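Local structure of ABC transporter substrate-binding protein (Rhizobium radiobacter, 6TFX) at residues A[71-76]-A[86-91]; A[200-205]-A[217-222]; A[260-265]-A[269-274]. The protein binds the opine mannopinic acid as a solute-binding protein, probably of the periplasm, and is thought to deliver it to an ABC transporter for import. All blocks are in the same frame, centred on the assembly; numbering follows the deposited sequence. Where two conformers were deposited one is given.

Overall arrangement
Along the chain the three contacts follow one another, each closed before the next opens. Contact 1 joins strand 68-73 of the four-stranded antiparallel sheet to helix 88-98. Contact 2 lies on the large mixed sheet, where strands 198-203 and 221-223 both pair with strand 5-10. Contact 3 joins the loop after strand 240-255 of that same mixed sheet to helix 265-272. Centre to centre, contact 2 is about 35 Å from contact 1 and about 41 Å from contact 3. Contacts 1 and 3, about 52 Å apart between centres, lie on opposite sides of the chain's centre. All three join segments close in sequence, in well-separated regions of this solute-binding protein.

Contact 1 of 3, residues A[71-76]-A[86-91]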
ATOM      1  N   PHE A  71     -13.381 -20.290 -12.339  1.00 17.80           N
ATOM      2  CA  PHE A  71     -13.153 -20.500 -10.910  1.00 17.56           C
ATOM      3  C   PHE A  71     -14.303 -21.261 -10.286  1.00 21.79           C
ATOM      4  O   PHE A  71     -15.456 -20.864 -10.452  1.00 21.31           O
ATOM      5  CB  PHE A  71     -12.985 -19.156 -10.172  1.00 17.77           C
ATOM      6  CG  PHE A  71     -11.692 -18.459 -10.523  1.00 17.07           C
ATOM      7  CD1 PHE A  71     -11.576 -17.717 -11.697  1.00 19.64           C
ATOM      8  CD2 PHE A  71     -10.575 -18.572  -9.699  1.00 18.11           C
ATOM      9  CE1 PHE A  71     -10.358 -17.140 -12.059  1.00 20.31           C
ATOM     10  CE2 PHE A  71      -9.366 -17.963 -10.046  1.00 21.90           C
ATOM     11  CZ  PHE A  71      -9.259 -17.268 -11.231  1.00 20.01           C
ATOM     12  N   LYS A  72     -13.985 -22.349  -9.572  1.00 19.41           N
ATOM     13  CA  LYS A  72     -14.995 -23.153  -8.892  1.00 19.73           C
ATOM     14  C   LYS A  72     -14.986 -22.737  -7.435  1.00 22.13           C
ATOM     15  O   LYS A  72     -13.958 -22.834  -6.761  1.00 21.37           O
ATOM     16  CB  LYS A  72     -14.736 -24.663  -9.062  1.00 22.71           C
ATOM     17  CG  LYS A  72     -14.972 -25.157 -10.495  1.00 33.72           C
ATOM     18  CD  LYS A  72     -16.458 -25.295 -10.828  1.00 47.27           C
ATOM     19  CE  LYS A  72     -16.710 -25.672 -12.268  1.00 58.10           C
ATOM     20  NZ  LYS A  72     -18.167 -25.798 -12.543  1.00 63.27           N
ATOM     21  N   LEU A  73     -16.109 -22.219  -6.970  1.00 18.52           N
ATOM     22  CA  LEU A  73     -16.181 -21.712  -5.611  1.00 18.81           C
ATOM     23  C   LEU A  73     -16.413 -22.796  -4.609  1.00 23.68           C
ATOM     24  O   LEU A  73     -17.110 -23.778  -4.878  1.00 23.22           O
ATOM     25  CB  LEU A  73     -17.281 -20.642  -5.450  1.00 18.91           C
ATOM     26  CG  LEU A  73     -17.265 -19.486  -6.462  1.00 22.57           C
ATOM     27  CD1 LEU A  73     -18.241 -18.430  -6.046  1.00 22.74           C
ATOM     28  CD2 LEU A  73     -15.875 -18.881  -6.597  1.00 22.31           C
ATOM     29  N   ARG A  74     -15.861 -22.586  -3.423  1.00 20.92           N
ATOM     30  CA  ARG A  74     -16.108 -23.474  -2.314  1.00 24.06           C
ATOM     31  C   ARG A  74     -17.596 -23.385  -1.949  1.00 31.46           C
ATOM     32  O   ARG A  74     -18.133 -22.266  -1.866  1.00 28.77           O
ATOM     33  CB  ARG A  74     -15.304 -23.007  -1.120  1.00 25.66           C
ATOM     34  CG  ARG A  74     -14.210 -23.909  -0.775  1.00 32.33           C
ATOM     35  CD  ARG A  74     -13.546 -23.333   0.438  1.00 32.97           C
ATOM     36  NE  ARG A  74     -12.213 -22.848   0.107  1.00 29.79           N
ATOM     37  CZ  ARG A  74     -11.133 -23.621   0.055  1.00 48.28           C
ATOM     38  NH1 ARG A  74     -11.229 -24.931   0.276  1.00 38.06           N
ATOM     39  NH2 ARG A  74      -9.947 -23.093  -0.217  1.00 29.82           N
ATOM     40  N   PRO A  75     -18.385 -24.481  -1.739  0.50 31.28           N
ATOM     41  CA  PRO A  75     -19.882 -24.356  -1.613  0.50 31.87           C
ATOM     42  C   PRO A  75     -20.613 -23.539  -0.475  0.50 36.04           C
ATOM     43  O   PRO A  75     -21.577 -22.836  -0.779  0.50 34.62           O
ATOM     44  CB  PRO A  75     -20.341 -25.823  -1.491  0.50 34.22           C
ATOM     45  CG  PRO A  75     -19.095 -26.619  -1.177  0.50 38.32           C
ATOM     46  CD  PRO A  75     -17.989 -25.894  -1.877  0.50 33.29           C
ATOM     47  N   ASP A  76     -20.284 -23.785   0.800  1.00 33.88           N
ATOM     48  CA  ASP A  76     -20.692 -23.351   2.128  1.00 33.90           C
ATOM     49  C   ASP A  76     -19.759 -22.342   2.815  1.00 32.42           C
ATOM     50  O   ASP A  76     -19.585 -22.418   4.034  1.00 33.34           O
ATOM     51  CB  ASP A  76     -20.899 -24.604   3.027  1.00 37.61           C
ATOM     52  CG  ASP A  76     -21.876 -25.631   2.461  1.00 59.88           C
ATOM     53  OD1 ASP A  76     -22.978 -25.222   2.003  1.00 62.47           O
ATOM     54  OD2 ASP A  76     -21.542 -26.846   2.481  1.00 67.79           O
ATOM     55  N   VAL A  86     -21.743 -17.417   0.239  1.00 18.92           N
ATOM     56  CA  VAL A  86     -21.095 -16.580  -0.778  1.00 18.49           C
ATOM     57  C   VAL A  86     -21.373 -17.254  -2.134  1.00 22.76           C
ATOM     58  O   VAL A  86     -21.116 -18.458  -2.292  1.00 23.24           O
ATOM     59  CB  VAL A  86     -19.574 -16.493  -0.516  1.00 21.16           C
ATOM     60  CG1 VAL A  86     -18.902 -15.617  -1.576  1.00 21.05           C
ATOM     61  CG2 VAL A  86     -19.301 -15.954   0.881  1.00 20.94           C
ATOM     62  N   THR A  87     -21.849 -16.478  -3.109  1.00 18.46           N
ATOM     63  CA  THR A  87     -22.185 -17.041  -4.423  1.00 18.11           C
ATOM     64  C   THR A  87     -21.397 -16.381  -5.531  1.00 20.27           C
ATOM     65  O   THR A  87     -20.835 -15.295  -5.349  1.00 19.25           O
ATOM     66  CB  THR A  87     -23.689 -16.836  -4.746  1.00 25.26           C
ATOM     67  OG1 THR A  87     -23.933 -15.436  -4.927  1.00 25.24           O
ATOM     68  CG2 THR A  87     -24.612 -17.442  -3.685  1.00 26.27           C
ATOM     69  N   ALA A  88     -21.461 -16.988  -6.717  1.00 19.10           N
ATOM     70  CA  ALA A  88     -20.859 -16.419  -7.925  1.00 19.00           C
ATOM     71  C   ALA A  88     -21.433 -15.010  -8.200  1.00 20.91           C
ATOM     72  O   ALA A  88     -20.684 -14.135  -8.651  1.00 20.14           O
ATOM     73  CB  ALA A  88     -21.119 -17.326  -9.112  1.00 20.47           C
ATOM     74  N   ASP A  89     -22.740 -14.750  -7.863  1.00 19.40           N
ATOM     75  CA  ASP A  89     -23.288 -13.397  -8.064  1.00 19.30           C
ATOM     76  C   ASP A  89     -22.545 -12.331  -7.231  1.00 21.89           C
ATOM     77  O   ASP A  89     -22.414 -11.194  -7.680  1.00 19.79           O
ATOM     78  CB  ASP A  89     -24.790 -13.363  -7.746  1.00 21.10           C
ATOM     79  CG  ASP A  89     -25.682 -13.981  -8.832  1.00 30.81           C
ATOM     80  OD1 ASP A  89     -25.161 -14.308  -9.935  1.00 27.92           O
ATOM     81  OD2 ASP A  89     -26.900 -14.122  -8.588  1.00 37.65           O
ATOM     82  N   ASP A  90     -22.083 -12.690  -6.015  1.00 18.78           N
ATOM     83  CA  ASP A  90     -21.313 -11.751  -5.188  1.00 17.61           C
ATOM     84  C   ASP A  90     -19.969 -11.457  -5.857  1.00 19.19           C
ATOM     85  O   ASP A  90     -19.490 -10.326  -5.807  1.00 19.98           O
ATOM     86  CB  ASP A  90     -21.044 -12.357  -3.797  1.00 18.03           C
ATOM     87  CG  ASP A  90     -22.300 -12.496  -2.967  1.00 21.06           C
ATOM     88  OD1 ASP A  90     -23.094 -11.528  -2.927  1.00 20.52           O
ATOM     89  OD2 ASP A  90     -22.481 -13.573  -2.333  1.00 21.16           O
ATOM     90  N   VAL A  91     -19.335 -12.499  -6.442  1.00 16.64           N
ATOM     91  CA  VAL A  91     -18.040 -12.334  -7.114  1.00 15.79           C
ATOM     92  C   VAL A  91     -18.194 -11.427  -8.330  1.00 19.53           C
ATOM     93  O   VAL A  91     -17.382 -10.520  -8.526  1.00 18.80           O
ATOM     94  CB  VAL A  91     -17.404 -13.693  -7.476  1.00 19.73           C
ATOM     95  CG1 VAL A  91     -16.122 -13.501  -8.287  1.00 20.14           C
ATOM     96  CG2 VAL A  91     -17.140 -14.514  -6.213  1.00 19.58           C
TER
HETATM   97  O   HOH W   1     -19.879 -20.457  -0.792  1.00 32.55           O
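L73 meets the start of helix 88-98 through a single methyl, CD1, which presses on backbone and side chains together. It lies 3.6 Å from A88 N and 3.8 Å from T87 C, and it also touches the side chains of A88 and V91, with V91 CG2 4.1 Å away. L73 CD1 is anti to its CA (chi2 -171°), which gives the side chain the reach to cross from strand to helix. The small A88 lets the helix start come close, while branched V91 offers a methyl one turn on. This is a helix laid against an antiparallel sheet: A88 and V91 also rest on V124 of strand 123-128, which neighbours strand 68-73.

The polar interactions hold the helix end. T87 and D90 form a capping box, in which T87 N donates to D90 OD2 at 3.1 Å and a nearly straight 170°, while the return bond from D90 N to T87 OG1 is weak. W79 NE1 and K150 N also donate to the D90 carboxylate, probably stabilising its charged form. Between the segments a water lies 2.7 Å from R74 O and 2.8 Å from V86 O, placed to donate to either carbonyl.

Contact 2 of 3, residues A[200-205]-A[217-222]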
ATOM      1  N   SER A 200      -8.861  -5.864  19.762  1.00 19.82           N
ATOM      2  CA  SER A 200      -9.097  -4.463  20.122  1.00 19.38           C
ATOM      3  C   SER A 200      -8.011  -3.707  19.351  1.00 22.58           C
ATOM      4  O   SER A 200      -6.821  -3.814  19.667  1.00 21.17           O
ATOM      5  CB  SER A 200      -8.974  -4.249  21.631  1.00 23.61           C
ATOM      6  OG  SER A 200      -9.150  -2.869  21.927  1.00 30.45           O
ATOM      7  N   TYR A 201      -8.416  -3.040  18.266  1.00 18.52           N
ATOM      8  CA  TYR A 201      -7.524  -2.352  17.336  1.00 18.24           C
ATOM      9  C   TYR A 201      -7.540  -0.888  17.730  1.00 21.29           C
ATOM     10  O   TYR A 201      -8.501  -0.172  17.449  1.00 20.52           O
ATOM     11  CB  TYR A 201      -8.057  -2.590  15.926  1.00 18.19           C
ATOM     12  CG  TYR A 201      -7.172  -2.094  14.807  1.00 18.73           C
ATOM     13  CD1 TYR A 201      -7.322  -0.811  14.292  1.00 19.96           C
ATOM     14  CD2 TYR A 201      -6.247  -2.940  14.199  1.00 18.21           C
ATOM     15  CE1 TYR A 201      -6.565  -0.372  13.210  1.00 19.44           C
ATOM     16  CE2 TYR A 201      -5.499  -2.520  13.093  1.00 18.70           C
ATOM     17  CZ  TYR A 201      -5.643  -1.227  12.619  1.00 22.54           C
ATOM     18  OH  TYR A 201      -4.914  -0.789  11.543  1.00 20.77           O
ATOM     19  N   ARG A 202      -6.496  -0.474  18.447  1.00 18.47           N
ATOM     20  CA  ARG A 202      -6.392   0.857  19.050  0.50 18.85           C
ATOM     21  C   ARG A 202      -5.659   1.892  18.212  1.00 21.89           C
ATOM     22  O   ARG A 202      -4.528   1.645  17.784  1.00 20.03           O
ATOM     23  CB  ARG A 202      -5.735   0.757  20.430  0.50 19.06           C
ATOM     24  CG  ARG A 202      -6.590   0.017  21.458  0.50 25.74           C
ATOM     25  CD  ARG A 202      -5.997   0.088  22.857  0.50 28.02           C
ATOM     26  NE  ARG A 202      -5.908   1.461  23.364  0.50 31.90           N
ATOM     27  CZ  ARG A 202      -5.127   1.839  24.374  0.50 42.26           C
ATOM     28  NH1 ARG A 202      -4.366   0.952  25.005  0.50 22.04           N
ATOM     29  NH2 ARG A 202      -5.099   3.107  24.759  0.50 32.30           N
ATOM     30  N   PHE A 203      -6.282   3.079  18.061  1.00 19.53           N
ATOM     31  CA  PHE A 203      -5.708   4.210  17.331  1.00 18.84           C
ATOM     32  C   PHE A 203      -4.809   4.992  18.275  1.00 23.24           C
ATOM     33  O   PHE A 203      -5.291   5.629  19.222  1.00 22.92           O
ATOM     34  CB  PHE A 203      -6.817   5.091  16.747  1.00 19.92           C
ATOM     35  CG  PHE A 203      -7.632   4.336  15.724  1.00 20.57           C
ATOM     36  CD1 PHE A 203      -7.042   3.858  14.560  1.00 22.22           C
ATOM     37  CD2 PHE A 203      -8.989   4.111  15.919  1.00 23.13           C
ATOM     38  CE1 PHE A 203      -7.792   3.152  13.619  1.00 23.30           C
ATOM     39  CE2 PHE A 203      -9.740   3.415  14.974  1.00 24.67           C
ATOM     40  CZ  PHE A 203      -9.134   2.925  13.838  1.00 22.43           C
ATOM     41  N   LEU A 204      -3.496   4.809  18.122  1.00 20.42           N
ATOM     42  CA  LEU A 204      -2.522   5.458  19.003  1.00 20.27           C
ATOM     43  C   LEU A 204      -1.455   6.086  18.140  1.00 23.22           C
ATOM     44  O   LEU A 204      -0.317   5.604  18.091  1.00 20.80           O
ATOM     45  CB  LEU A 204      -1.914   4.447  20.010  1.00 20.65           C
ATOM     46  CG  LEU A 204      -2.865   3.947  21.101  1.00 24.24           C
ATOM     47  CD1 LEU A 204      -2.362   2.660  21.716  1.00 23.73           C
ATOM     48  CD2 LEU A 204      -3.056   5.005  22.210  1.00 27.15           C
ATOM     49  N   ASN A 205      -1.836   7.168  17.425  1.00 20.92           N
ATOM     50  CA  ASN A 205      -0.912   7.855  16.522  1.00 20.93           C
ATOM     51  C   ASN A 205       0.310   8.444  17.232  1.00 26.63           C
ATOM     52  O   ASN A 205       1.383   8.459  16.652  1.00 28.00           O
ATOM     53  CB  ASN A 205      -1.624   8.949  15.715  1.00 19.70           C
ATOM     54  CG  ASN A 205      -0.892   9.253  14.417  1.00 26.98           C
ATOM     55  OD1 ASN A 205      -0.636   8.362  13.599  1.00 25.88           O
ATOM     56  ND2 ASN A 205      -0.554  10.530  14.190  1.00 26.49           N
ATOM     57  N   GLY A 217       1.913  -3.232  29.345  1.00 37.17           N
ATOM     58  CA  GLY A 217       1.173  -4.467  29.116  1.00 36.81           C
ATOM     59  C   GLY A 217      -0.242  -4.277  28.603  1.00 38.32           C
ATOM     60  O   GLY A 217      -1.026  -5.226  28.615  1.00 39.71           O
ATOM     61  N   GLU A 218      -0.596  -3.060  28.150  1.00 31.24           N
ATOM     62  CA  GLU A 218      -1.937  -2.795  27.605  1.00 30.74           C
ATOM     63  C   GLU A 218      -2.058  -3.359  26.176  1.00 32.40           C
ATOM     64  O   GLU A 218      -3.168  -3.626  25.712  1.00 32.58           O
ATOM     65  CB  GLU A 218      -2.222  -1.285  27.525  1.00 32.27           C
ATOM     66  CG  GLU A 218      -2.406  -0.580  28.854  1.00 41.15           C
ATOM     67  CD  GLU A 218      -2.444   0.934  28.751  1.00 62.86           C
ATOM     68  OE1 GLU A 218      -3.007   1.461  27.762  1.00 55.75           O
ATOM     69  OE2 GLU A 218      -1.904   1.593  29.669  1.00 52.88           O
ATOM     70  N   LEU A 219      -0.925  -3.474  25.466  1.00 26.45           N
ATOM     71  CA  LEU A 219      -0.915  -3.947  24.077  1.00 22.98           C
ATOM     72  C   LEU A 219      -0.105  -5.209  23.927  1.00 25.66           C
ATOM     73  O   LEU A 219       0.986  -5.324  24.488  1.00 24.42           O
ATOM     74  CB  LEU A 219      -0.320  -2.876  23.113  1.00 21.63           C
ATOM     75  CG  LEU A 219      -0.935  -1.474  23.098  1.00 24.47           C
ATOM     76  CD1 LEU A 219      -0.089  -0.515  22.252  1.00 23.58           C
ATOM     77  CD2 LEU A 219      -2.371  -1.505  22.609  1.00 25.27           C
ATOM     78  N   ASP A 220      -0.598  -6.130  23.107  1.00 21.66           N
ATOM     79  CA  ASP A 220       0.156  -7.329  22.772  1.00 20.75           C
ATOM     80  C   ASP A 220       1.023  -7.061  21.536  1.00 23.26           C
ATOM     81  O   ASP A 220       2.020  -7.752  21.305  1.00 22.50           O
ATOM     82  CB  ASP A 220      -0.809  -8.475  22.487  1.00 21.33           C
ATOM     83  CG  ASP A 220      -1.717  -8.739  23.674  1.00 26.13           C
ATOM     84  OD1 ASP A 220      -1.191  -9.125  24.749  1.00 28.26           O
ATOM     85  OD2 ASP A 220      -2.957  -8.540  23.535  1.00 26.43           O
ATOM     86  N   VAL A 221       0.600  -6.097  20.712  1.00 20.08           N
ATOM     87  CA  VAL A 221       1.295  -5.726  19.472  1.00 19.61           C
ATOM     88  C   VAL A 221       1.288  -4.222  19.355  1.00 21.84           C
ATOM     89  O   VAL A 221       0.265  -3.593  19.616  1.00 21.15           O
ATOM     90  CB  VAL A 221       0.570  -6.332  18.228  1.00 23.34           C
ATOM     91  CG1 VAL A 221       1.197  -5.863  16.903  1.00 23.28           C
ATOM     92  CG2 VAL A 221       0.540  -7.844  18.288  1.00 23.56           C
ATOM     93  N   GLU A 222       2.399  -3.644  18.881  1.00 20.04           N
ATOM     94  CA  GLU A 222       2.413  -2.214  18.603  1.00 18.76           C
ATOM     95  C   GLU A 222       3.179  -1.922  17.334  1.00 20.41           C
ATOM     96  O   GLU A 222       4.210  -2.553  17.063  1.00 20.73           O
ATOM     97  CB  GLU A 222       2.943  -1.376  19.771  1.00 20.87           C
ATOM     98  CG  GLU A 222       4.451  -1.442  19.961  1.00 27.84           C
ATOM     99  CD  GLU A 222       5.120  -0.218  20.560  1.00 34.20           C
ATOM    100  OE1 GLU A 222       6.227  -0.380  21.116  1.00 35.75           O
ATOM    101  OE2 GLU A 222       4.556   0.894  20.470  1.00 34.15           O
TER
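R202 leaves its strand with CG anti to the carbonyl carbon and then bends at chi3 (62°), turning its guanidinium toward E218, whose own chain runs extended beyond CG to meet it. R202 NH1 donates to E218 OE1 at 3.1 Å with an N-H...acceptor angle of 160°, forming a salt bridge. The carboxylate receives it on the anti lone pair, away from its other oxygen, and lies at the edge of the guanidinium; the two planes are only 15° apart. R202 was deposited in two conformers, so this geometry describes one of them. E218 OE2 takes a bond from S216 OG, which gives the carboxylate a second hold.

Beneath the charges runs an apolar layer. L204 CD1 covers one face of the R202 guanidinium, 3.9 Å above its plane, and reaches tip to tip for L219 CD1, also 3.9 Å away. The other branch of L219, CD2, lies 4.0 Å from R202 CD, so the leucine packs against the aliphatic part of the arginine as well. L219 suits this buried place because its fork serves two partners, and it rests on A213 of helix 207-215, the helix that G217 ends in a Schellman motif. Strand 198-203, this helix and strand 221-223 make a beta-alpha-beta crossover, with strand 5-10 paired parallel to both strands between them, an order consistent with type II periplasmic binding proteins.

Contact 3 of 3, residues A[260-265]-A[269-274]; sequences PPFNDI and QALAHT
I265 and Q269 face each other one turn apart at the beginning of helix 265-272, in a contact that combines the first helical turn with the loop that follows strand 240-255. Its backbone part is the i to i+4 bond: Q269 N donates to I265 O at 2.8 Å with an N-H...acceptor angle of 168°, and the donor stands nearly in line with the carbonyl. Q269 CG also lies against the carbonyl oxygen, 3.2 Å from I265 O. Beyond CG its chain is extended and crosses the isoleucine at a slant, leaving Q269 NE2 4.1 Å from I265 CG1. The amide therefore meets I265 with van der Waals contact. Q269 CG and its amide end lie along I265, which suits a long side chain with a polar end at a partly exposed place.

The second meeting is purely apolar. F262, in the loop, and L271, in the helix, cross at about a right angle, with F262 CE1 4.1 Å from L271 CD2. With chi1 at -174° the L271 CG lies opposite the backbone N, which brings CD2 to the F262 ring. Both residues are buried, which suits their apolar side chains. F262 sits within a type I turn from P261 to D264, with a cis peptide bond before P261, and the turn leads into the helix. D264 then serves as N-cap, and its OD2 also forms a salt bridge with R266; F262 O accepts from R268 NH1.

The I265 side chain lies about 9 Å from a bound magnesium ion and about 8 Å from the side chain of C453, one of the magnesium-site cysteines, so the contact borders that site without belonging to it. F262 and L271 both pack on F358 of strand 358-365 and on I255 of strand 240-255, while A270 and H273 also touch helix 314-323, so helix 265-272 packs against both the strands and that helix.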
ATOM      1  N   PRO A 260       4.753  26.256 -11.598  1.00 18.15           N
ATOM      2  CA  PRO A 260       5.955  27.049 -11.288  1.00 17.35           C
ATOM      3  C   PRO A 260       6.195  27.067  -9.779  1.00 19.97           C
ATOM      4  O   PRO A 260       5.220  27.047  -9.010  1.00 18.78           O
ATOM      5  CB  PRO A 260       5.588  28.447 -11.793  1.00 20.15           C
ATOM      6  CG  PRO A 260       4.576  28.197 -12.889  1.00 23.80           C
ATOM      7  CD  PRO A 260       3.749  27.059 -12.339  1.00 19.89           C
ATOM      8  N   PRO A 261       7.464  27.098  -9.324  1.00 16.68           N
ATOM      9  CA  PRO A 261       8.704  27.198 -10.112  1.00 16.15           C
ATOM     10  C   PRO A 261       9.234  25.852 -10.592  1.00 19.73           C
ATOM     11  O   PRO A 261      10.275  25.795 -11.246  1.00 19.55           O
ATOM     12  CB  PRO A 261       9.686  27.825  -9.113  1.00 18.41           C
ATOM     13  CG  PRO A 261       9.262  27.215  -7.782  1.00 21.97           C
ATOM     14  CD  PRO A 261       7.738  27.196  -7.873  1.00 18.34           C
ATOM     15  N   PHE A 262       8.524  24.767 -10.235  1.00 16.14           N
ATOM     16  CA  PHE A 262       8.986  23.413 -10.522  1.00 15.83           C
ATOM     17  C   PHE A 262       8.718  22.944 -11.964  1.00 17.57           C
ATOM     18  O   PHE A 262       9.027  21.782 -12.296  1.00 17.89           O
ATOM     19  CB  PHE A 262       8.436  22.436  -9.489  1.00 17.16           C
ATOM     20  CG  PHE A 262       9.049  22.674  -8.119  1.00 17.52           C
ATOM     21  CD1 PHE A 262      10.325  22.190  -7.812  1.00 19.10           C
ATOM     22  CD2 PHE A 262       8.364  23.401  -7.150  1.00 20.97           C
ATOM     23  CE1 PHE A 262      10.904  22.431  -6.554  1.00 19.15           C
ATOM     24  CE2 PHE A 262       8.948  23.656  -5.901  1.00 23.30           C
ATOM     25  CZ  PHE A 262      10.213  23.169  -5.610  1.00 21.53           C
ATOM     26  N   ASN A 263       8.168  23.829 -12.813  1.00 17.42           N
ATOM     27  CA  ASN A 263       8.031  23.525 -14.233  1.00 18.28           C
ATOM     28  C   ASN A 263       9.375  23.754 -14.964  1.00 23.84           C
ATOM     29  O   ASN A 263       9.496  23.386 -16.137  1.00 25.36           O
ATOM     30  CB  ASN A 263       6.880  24.260 -14.888  1.00 17.69           C
ATOM     31  CG  ASN A 263       7.044  25.750 -14.868  1.00 24.04           C
ATOM     32  OD1 ASN A 263       7.676  26.314 -13.980  1.00 20.27           O
ATOM     33  ND2 ASN A 263       6.487  26.424 -15.875  1.00 26.67           N
ATOM     34  N   ASP A 264      10.384  24.344 -14.270  1.00 17.66           N
ATOM     35  CA  ASP A 264      11.730  24.510 -14.823  1.00 17.13           C
ATOM     36  C   ASP A 264      12.536  23.294 -14.335  1.00 19.94           C
ATOM     37  O   ASP A 264      12.698  23.089 -13.122  1.00 19.30           O
ATOM     38  CB  ASP A 264      12.373  25.802 -14.301  1.00 19.08           C
ATOM     39  CG  ASP A 264      13.731  26.152 -14.907  1.00 26.87           C
ATOM     40  OD1 ASP A 264      14.451  25.230 -15.359  1.00 25.05           O
ATOM     41  OD2 ASP A 264      14.075  27.345 -14.934  1.00 29.92           O
ATOM     42  N   ILE A 265      13.024  22.463 -15.269  1.00 18.03           N
ATOM     43  CA  ILE A 265      13.799  21.279 -14.883  1.00 16.73           C
ATOM     44  C   ILE A 265      14.989  21.626 -13.980  1.00 18.03           C
ATOM     45  O   ILE A 265      15.345  20.816 -13.122  1.00 17.67           O
ATOM     46  CB  ILE A 265      14.218  20.451 -16.126  1.00 19.85           C
ATOM     47  CG1 ILE A 265      14.650  19.016 -15.698  1.00 19.75           C
ATOM     48  CG2 ILE A 265      15.275  21.193 -16.996  1.00 21.73           C
ATOM     49  CD1 ILE A 265      14.784  17.987 -16.825  1.00 28.56           C
ATOM     50  N   GLN A 269      16.056  19.664 -10.700  1.00 14.22           N
ATOM     51  CA  GLN A 269      17.405  19.117 -10.567  1.00 14.34           C
ATOM     52  C   GLN A 269      18.079  19.662  -9.305  1.00 16.97           C
ATOM     53  O   GLN A 269      18.712  18.906  -8.561  1.00 16.58           O
ATOM     54  CB  GLN A 269      18.251  19.478 -11.791  1.00 16.11           C
ATOM     55  CG  GLN A 269      17.813  18.728 -13.047  1.00 15.95           C
ATOM     56  CD  GLN A 269      18.486  19.281 -14.286  1.00 24.01           C
ATOM     57  OE1 GLN A 269      18.839  20.471 -14.365  1.00 22.42           O
ATOM     58  NE2 GLN A 269      18.663  18.418 -15.289  1.00 21.77           N
ATOM     59  N   ALA A 270      17.885  20.972  -9.032  1.00 15.69           N
ATOM     60  CA  ALA A 270      18.460  21.570  -7.828  1.00 15.67           C
ATOM     61  C   ALA A 270      17.935  20.833  -6.585  1.00 17.35           C
ATOM     62  O   ALA A 270      18.707  20.513  -5.703  1.00 16.24           O
ATOM     63  CB  ALA A 270      18.114  23.051  -7.752  1.00 16.93           C
ATOM     64  N   LEU A 271      16.620  20.544  -6.541  1.00 14.38           N
ATOM     65  CA  LEU A 271      16.055  19.836  -5.382  1.00 13.68           C
ATOM     66  C   LEU A 271      16.664  18.450  -5.261  1.00 16.41           C
ATOM     67  O   LEU A 271      17.074  18.058  -4.168  1.00 17.43           O
ATOM     68  CB  LEU A 271      14.517  19.762  -5.482  1.00 14.73           C
ATOM     69  CG  LEU A 271      13.776  19.183  -4.278  1.00 18.36           C
ATOM     70  CD1 LEU A 271      14.031  20.007  -2.999  1.00 17.58           C
ATOM     71  CD2 LEU A 271      12.277  19.121  -4.571  1.00 19.71           C
ATOM     72  N   ALA A 272      16.753  17.720  -6.391  1.00 15.28           N
ATOM     73  CA  ALA A 272      17.285  16.350  -6.393  1.00 14.81           C
ATOM     74  C   ALA A 272      18.747  16.320  -5.912  1.00 17.68           C
ATOM     75  O   ALA A 272      19.148  15.345  -5.262  1.00 17.77           O
ATOM     76  CB  ALA A 272      17.193  15.744  -7.788  1.00 15.98           C
ATOM     77  N   HIS A 273      19.525  17.383  -6.220  1.00 13.99           N
ATOM     78  CA  HIS A 273      20.949  17.472  -5.805  1.00 14.85           C
ATOM     79  C   HIS A 273      21.130  17.849  -4.319  1.00 18.25           C
ATOM     80  O   HIS A 273      22.264  17.833  -3.824  1.00 18.03           O
ATOM     81  CB  HIS A 273      21.753  18.442  -6.698  1.00 15.28           C
ATOM     82  CG  HIS A 273      22.054  17.902  -8.059  1.00 18.06           C
ATOM     83  ND1 HIS A 273      22.837  16.773  -8.231  1.00 19.86           N
ATOM     84  CD2 HIS A 273      21.719  18.389  -9.277  1.00 20.19           C
ATOM     85  CE1 HIS A 273      22.923  16.592  -9.547  1.00 19.41           C
ATOM     86  NE2 HIS A 273      22.278  17.539 -10.215  1.00 19.69           N
ATOM     87  N   THR A 274      20.035  18.222  -3.606  1.00 16.37           N
ATOM     88  CA  THR A 274      20.226  18.557  -2.204  1.00 15.84           C
ATOM     89  C   THR A 274      19.441  17.600  -1.261  1.00 17.96           C
ATOM     90  O   THR A 274      19.279  17.903  -0.073  1.00 17.34           O
ATOM     91  CB  THR A 274      19.995  20.048  -1.942  1.00 19.23           C
ATOM     92  OG1 THR A 274      20.379  20.337  -0.581  1.00 17.87           O
ATOM     93  CG2 THR A 274      18.565  20.500  -2.251  1.00 18.78           C
TER